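Local coordinates for Melibiose/raffinose/stachyose-binding protein MelE (Bacillus subtilis subsp. subtilis str. 168, PDB 4R6H) that binds melibiose, raffinose and stachyose as the solute-binding component of the MelEDC-MsmX ABC transporter that imports these sugars, at residues 133-145 / 336-349. Residues are numbered along the deposited sequence; the frame is centred on the assembly and turned at random.
Sequences VYAYPINQAKDGL and AKQMAEATSLPSGL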
loop_
_atom_site.group_PDB
_atom_site.type_symbol
_atom_site.label_atom_id
_atom_site.label_comp_id
_atom_site.label_asym_id
_atom_site.label_seq_id
_atom_site.Cartn_x
_atom_site.Cartn_y
_atom_site.Cartn_z
ATOM N N VAL A 133 15.763 -4.389 13.801
ATOM C CA VAL A 133 15.016 -3.364 13.052
ATOM C C VAL A 133 15.614 -3.418 11.634
ATOM O O VAL A 133 16.840 -3.173 11.442
ATOM C CB VAL A 133 15.184 -1.997 13.689
ATOM C CG1 VAL A 133 14.491 -0.915 12.845
ATOM C CG2 VAL A 133 14.625 -1.974 15.108
ATOM N N TYR A 134 14.795 -3.767 10.650
ATOM C CA TYR A 134 15.270 -4.078 9.293
ATOM C C TYR A 134 15.511 -2.847 8.416
ATOM O O TYR A 134 16.246 -2.915 7.467
ATOM C CB TYR A 134 14.261 -4.982 8.531
ATOM C CG TYR A 134 14.256 -6.439 8.986
ATOM C CD1 TYR A 134 13.688 -6.790 10.213
ATOM C CD2 TYR A 134 14.803 -7.469 8.181
ATOM C CE1 TYR A 134 13.686 -8.104 10.647
ATOM C CE2 TYR A 134 14.817 -8.811 8.627
ATOM C CZ TYR A 134 14.241 -9.105 9.845
ATOM O OH TYR A 134 14.213 -10.409 10.305
ATOM N N ALA A 135 14.768 -1.778 8.679
ATOM C CA ALA A 135 14.793 -0.587 7.791
ATOM C C ALA A 135 14.127 0.576 8.494
ATOM O O ALA A 135 13.368 0.387 9.443
ATOM C CB ALA A 135 14.051 -0.871 6.520
ATOM N N TYR A 136 14.420 1.770 8.000
ATOM C CA TYR A 136 13.838 3.019 8.488
ATOM C C TYR A 136 12.654 3.366 7.615
ATOM O O TYR A 136 12.793 3.490 6.384
ATOM C CB TYR A 136 14.890 4.153 8.438
ATOM C CG TYR A 136 14.267 5.518 8.601
ATOM C CD1 TYR A 136 13.724 5.926 9.808
ATOM C CD2 TYR A 136 14.138 6.355 7.504
ATOM C CE1 TYR A 136 13.109 7.154 9.919
ATOM C CE2 TYR A 136 13.542 7.590 7.602
ATOM C CZ TYR A 136 13.016 7.977 8.828
ATOM O OH TYR A 136 12.409 9.220 8.931
ATOM N N PRO A 137 11.470 3.523 8.222
ATOM C CA PRO A 137 10.282 3.891 7.461
ATOM C C PRO A 137 10.161 5.384 7.199
ATOM O O PRO A 137 9.929 6.168 8.119
ATOM C CB PRO A 137 9.136 3.389 8.347
ATOM C CG PRO A 137 9.691 3.569 9.737
ATOM C CD PRO A 137 11.173 3.295 9.651
ATOM N N ILE A 138 10.334 5.791 5.964
ATOM C CA ILE A 138 10.178 7.187 5.613
ATOM C C ILE A 138 8.715 7.610 5.886
ATOM O O ILE A 138 8.415 8.717 6.316
ATOM C CB ILE A 138 10.543 7.396 4.145
ATOM C CG1 ILE A 138 12.047 7.259 3.962
ATOM C CG2 ILE A 138 9.970 8.698 3.578
ATOM C CD1 ILE A 138 12.482 7.164 2.520
ATOM N N ASN A 139 7.806 6.693 5.634
ATOM C CA ASN A 139 6.381 6.961 5.746
ATOM C C ASN A 139 5.680 5.655 6.030
ATOM O O ASN A 139 6.336 4.644 6.342
ATOM C CB ASN A 139 5.810 7.649 4.502
ATOM C CG ASN A 139 5.977 6.847 3.253
ATOM O OD1 ASN A 139 6.492 5.724 3.269
ATOM N ND2 ASN A 139 5.480 7.385 2.135
ATOM N N GLN A 140 4.358 5.643 5.933
ATOM C CA GLN A 140 3.620 4.411 6.071
ATOM C C GLN A 140 2.322 4.494 5.305
ATOM O O GLN A 140 1.747 5.564 5.198
ATOM C CB GLN A 140 3.309 4.138 7.532
ATOM C CG GLN A 140 2.635 5.278 8.252
ATOM C CD GLN A 140 2.276 4.919 9.685
ATOM O OE1 GLN A 140 1.471 3.979 9.915
ATOM N NE2 GLN A 140 2.856 5.632 10.632
ATOM N N ALA A 141 1.873 3.352 4.827
ATOM C CA ALA A 141 0.647 3.270 4.070
ATOM C C ALA A 141 -0.471 2.760 4.962
ATOM O O ALA A 141 -0.254 1.815 5.750
ATOM C CB ALA A 141 0.789 2.324 2.891
ATOM N N LYS A 142 -1.656 3.363 4.825
ATOM C CA LYS A 142 -2.837 2.951 5.575
ATOM C C LYS A 142 -4.041 3.085 4.653
ATOM O O LYS A 142 -4.622 4.169 4.530
ATOM C CB LYS A 142 -3.016 3.731 6.874
ATOM C CG LYS A 142 -2.036 3.355 7.979
ATOM C CD LYS A 142 -2.366 3.995 9.319
ATOM C CE LYS A 142 -1.991 5.466 9.402
ATOM N NZ LYS A 142 -2.237 5.951 10.801
ATOM N N ASP A 143 -4.434 1.966 4.027
ATOM C CA ASP A 143 -5.446 1.940 2.975
ATOM C C ASP A 143 -6.736 1.286 3.455
ATOM O O ASP A 143 -6.744 0.218 4.145
ATOM C CB ASP A 143 -4.931 1.156 1.770
ATOM C CG ASP A 143 -3.849 1.879 1.006
ATOM O OD1 ASP A 143 -3.784 3.129 1.029
ATOM O OD2 ASP A 143 -3.064 1.169 0.334
ATOM N N GLY A 144 -7.837 1.932 3.056
ATOM C CA GLY A 144 -9.171 1.400 3.202
ATOM C C GLY A 144 -9.988 1.756 1.984
ATOM O O GLY A 144 -9.638 1.383 0.836
ATOM N N LEU A 145 -11.053 2.529 2.217
ATOM C CA LEU A 145 -11.909 3.020 1.157
ATOM C C LEU A 145 -11.958 4.547 1.194
ATOM O O LEU A 145 -12.062 5.135 2.300
ATOM C CB LEU A 145 -13.340 2.502 1.344
ATOM C CG LEU A 145 -13.531 1.010 1.374
ATOM C CD1 LEU A 145 -14.938 0.642 1.773
ATOM C CD2 LEU A 145 -13.232 0.397 0.022
ATOM N N ALA A 336 11.925 14.572 8.351
ATOM C CA ALA A 336 10.930 13.499 8.239
ATOM C C ALA A 336 9.576 14.061 7.909
ATOM O O ALA A 336 8.841 13.471 7.117
ATOM C CB ALA A 336 10.871 12.678 9.506
ATOM N N LYS A 337 9.252 15.227 8.455
ATOM C CA LYS A 337 7.966 15.867 8.146
ATOM C C LYS A 337 7.902 16.280 6.683
ATOM O O LYS A 337 6.921 16.014 5.962
ATOM C CB LYS A 337 7.743 17.076 9.076
ATOM C CG LYS A 337 6.425 17.814 8.885
ATOM C CD LYS A 337 6.331 18.936 9.910
ATOM C CE LYS A 337 4.997 19.652 9.884
ATOM N NZ LYS A 337 4.808 20.491 8.679
ATOM N N GLN A 338 8.980 16.912 6.206
ATOM C CA GLN A 338 9.069 17.330 4.828
ATOM C C GLN A 338 8.940 16.177 3.839
ATOM O O GLN A 338 8.151 16.204 2.878
ATOM C CB GLN A 338 10.350 18.138 4.616
ATOM C CG GLN A 338 10.511 18.671 3.222
ATOM C CD GLN A 338 11.795 19.461 3.074
ATOM O OE1 GLN A 338 12.496 19.685 4.046
ATOM N NE2 GLN A 338 12.117 19.828 1.847
ATOM N N MET A 339 9.725 15.127 4.075
ATOM C CA MET A 339 9.665 13.981 3.184
ATOM C C MET A 339 8.284 13.314 3.205
ATOM O O MET A 339 7.735 13.012 2.163
ATOM C CB MET A 339 10.769 12.994 3.511
ATOM C CG MET A 339 10.966 11.885 2.511
ATOM S SD MET A 339 11.648 12.442 0.922
ATOM C CE MET A 339 10.229 12.357 -0.166
ATOM N N ALA A 340 7.718 13.110 4.400
ATOM C CA ALA A 340 6.404 12.491 4.493
ATOM C C ALA A 340 5.332 13.292 3.773
ATOM O O ALA A 340 4.523 12.729 3.018
ATOM C CB ALA A 340 6.041 12.253 5.955
ATOM N N GLU A 341 5.337 14.604 3.969
ATOM C CA GLU A 341 4.363 15.426 3.266
ATOM C C GLU A 341 4.442 15.320 1.736
ATOM O O GLU A 341 3.437 15.322 1.034
ATOM C CB GLU A 341 4.490 16.879 3.725
ATOM C CG GLU A 341 3.941 17.058 5.131
ATOM C CD GLU A 341 4.128 18.438 5.740
ATOM O OE1 GLU A 341 4.590 19.366 5.042
ATOM O OE2 GLU A 341 3.807 18.591 6.941
ATOM N N ALA A 342 5.642 15.202 1.205
ATOM C CA ALA A 342 5.813 15.013 -0.234
ATOM C C ALA A 342 5.182 13.731 -0.761
ATOM O O ALA A 342 4.802 13.645 -1.913
ATOM C CB ALA A 342 7.275 15.058 -0.586
ATOM N N THR A 343 5.094 12.715 0.112
ATOM C CA THR A 343 4.499 11.434 -0.203
ATOM C C THR A 343 3.008 11.336 0.114
ATOM O O THR A 343 2.385 10.286 -0.164
ATOM C CB THR A 343 5.188 10.265 0.560
ATOM O OG1 THR A 343 4.793 10.257 1.948
ATOM C CG2 THR A 343 6.724 10.341 0.434
ATOM N N SER A 344 2.461 12.386 0.725
ATOM C CA SER A 344 1.051 12.465 1.121
ATOM C C SER A 344 0.650 11.413 2.140
ATOM O O SER A 344 -0.524 11.055 2.242
ATOM C CB SER A 344 0.115 12.433 -0.101
ATOM O OG SER A 344 0.443 13.537 -0.965
ATOM N N LEU A 345 1.610 10.958 2.945
ATOM C CA LEU A 345 1.357 9.905 3.911
ATOM C C LEU A 345 1.984 10.242 5.220
ATOM O O LEU A 345 2.927 11.063 5.298
ATOM C CB LEU A 345 1.920 8.579 3.379
ATOM C CG LEU A 345 1.215 7.895 2.229
ATOM C CD1 LEU A 345 1.998 6.738 1.664
ATOM C CD2 LEU A 345 -0.150 7.423 2.697
ATOM N N PRO A 346 1.538 9.572 6.295
ATOM C CA PRO A 346 2.171 9.840 7.587
ATOM C C PRO A 346 3.620 9.388 7.635
ATOM O O PRO A 346 4.014 8.441 6.945
ATOM C CB PRO A 346 1.369 8.982 8.573
ATOM C CG PRO A 346 0.121 8.644 7.862
ATOM C CD PRO A 346 0.411 8.634 6.398
ATOM N N SER A 347 4.391 10.046 8.478
ATOM C CA SER A 347 5.744 9.573 8.811
ATOM C C SER A 347 5.672 8.274 9.547
ATOM O O SER A 347 4.672 7.927 10.130
ATOM C CB SER A 347 6.442 10.626 9.673
ATOM O OG SER A 347 7.581 10.131 10.355
ATOM N N GLY A 348 6.788 7.543 9.526
ATOM C CA GLY A 348 6.932 6.335 10.316
ATOM C C GLY A 348 7.251 6.560 11.783
ATOM O O GLY A 348 7.288 5.575 12.509
ATOM N N LEU A 349 7.398 7.821 12.220
ATOM C CA LEU A 349 7.822 8.177 13.578
ATOM C C LEU A 349 6.715 8.878 14.313
ATOM O O LEU A 349 6.004 9.698 13.733
ATOM C CB LEU A 349 9.044 9.070 13.551
ATOM C CG LEU A 349 10.245 8.555 12.765
ATOM C CD1 LEU A 349 11.292 9.640 12.651
ATOM C CD2 LEU A 349 10.795 7.277 13.376
HETATM O O HOH W 1 9.633 8.834 9.117
HETATM O O HOH W 2 9.796 10.971 6.228
#
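Gln140 reaches across to the backbone of Ser347, its NE2 giving a nearly straight bond of 3.0 Å to Ser347 O (173° at the hydrogen). The acceptor lies in the amide plane, and the same NE2 also donates to Asp119 OD2, so one carboxamide nitrogen holds two groups. Asn139 works on the helix end: ND2 donates to Thr343 OG1 at 3.0 Å, while its OD1 takes the backbone N of Tyr309, fixing the rotation of the amide. Thr343 OG1, set between backbone N and carbonyl carbon (chi1 75°), donates in turn to Ala340 O, on a lone pair in the carbonyl plane, and Ser344, at positive phi, follows the helix in a Schellman motif. The backbone bond from Gln140 N to Pro346 O is weak. Two waters bridge the two segments: one joins Tyr136 OH and Pro137 O to Ser347 OG, the other donates to both Ile138 O and Ala336 O.

Around this polar centre, Ile138 CG2 meets Met339 CG at 3.5 Å, and Leu349 CD1 sits at the edge of the Tyr136 ring. Gly348 CA lies 3.9 Å from Pro137 CG. Leu345 CB and Pro346 CD close over Gln140 O (3.5 and 3.6 Å), a buried carbonyl without a partner.

The short connection around Ile138 and Asn139 leads from strand 136-137, at the edge of a three-stranded antiparallel sheet, to strand 141-148 of the larger mixed sheet. With both ends of the Asn139 amide engaged and Gln140 NE2 serving two acceptors, this crossover is fixed in orientation as well as packed, consistent with a defined linker between two lobes.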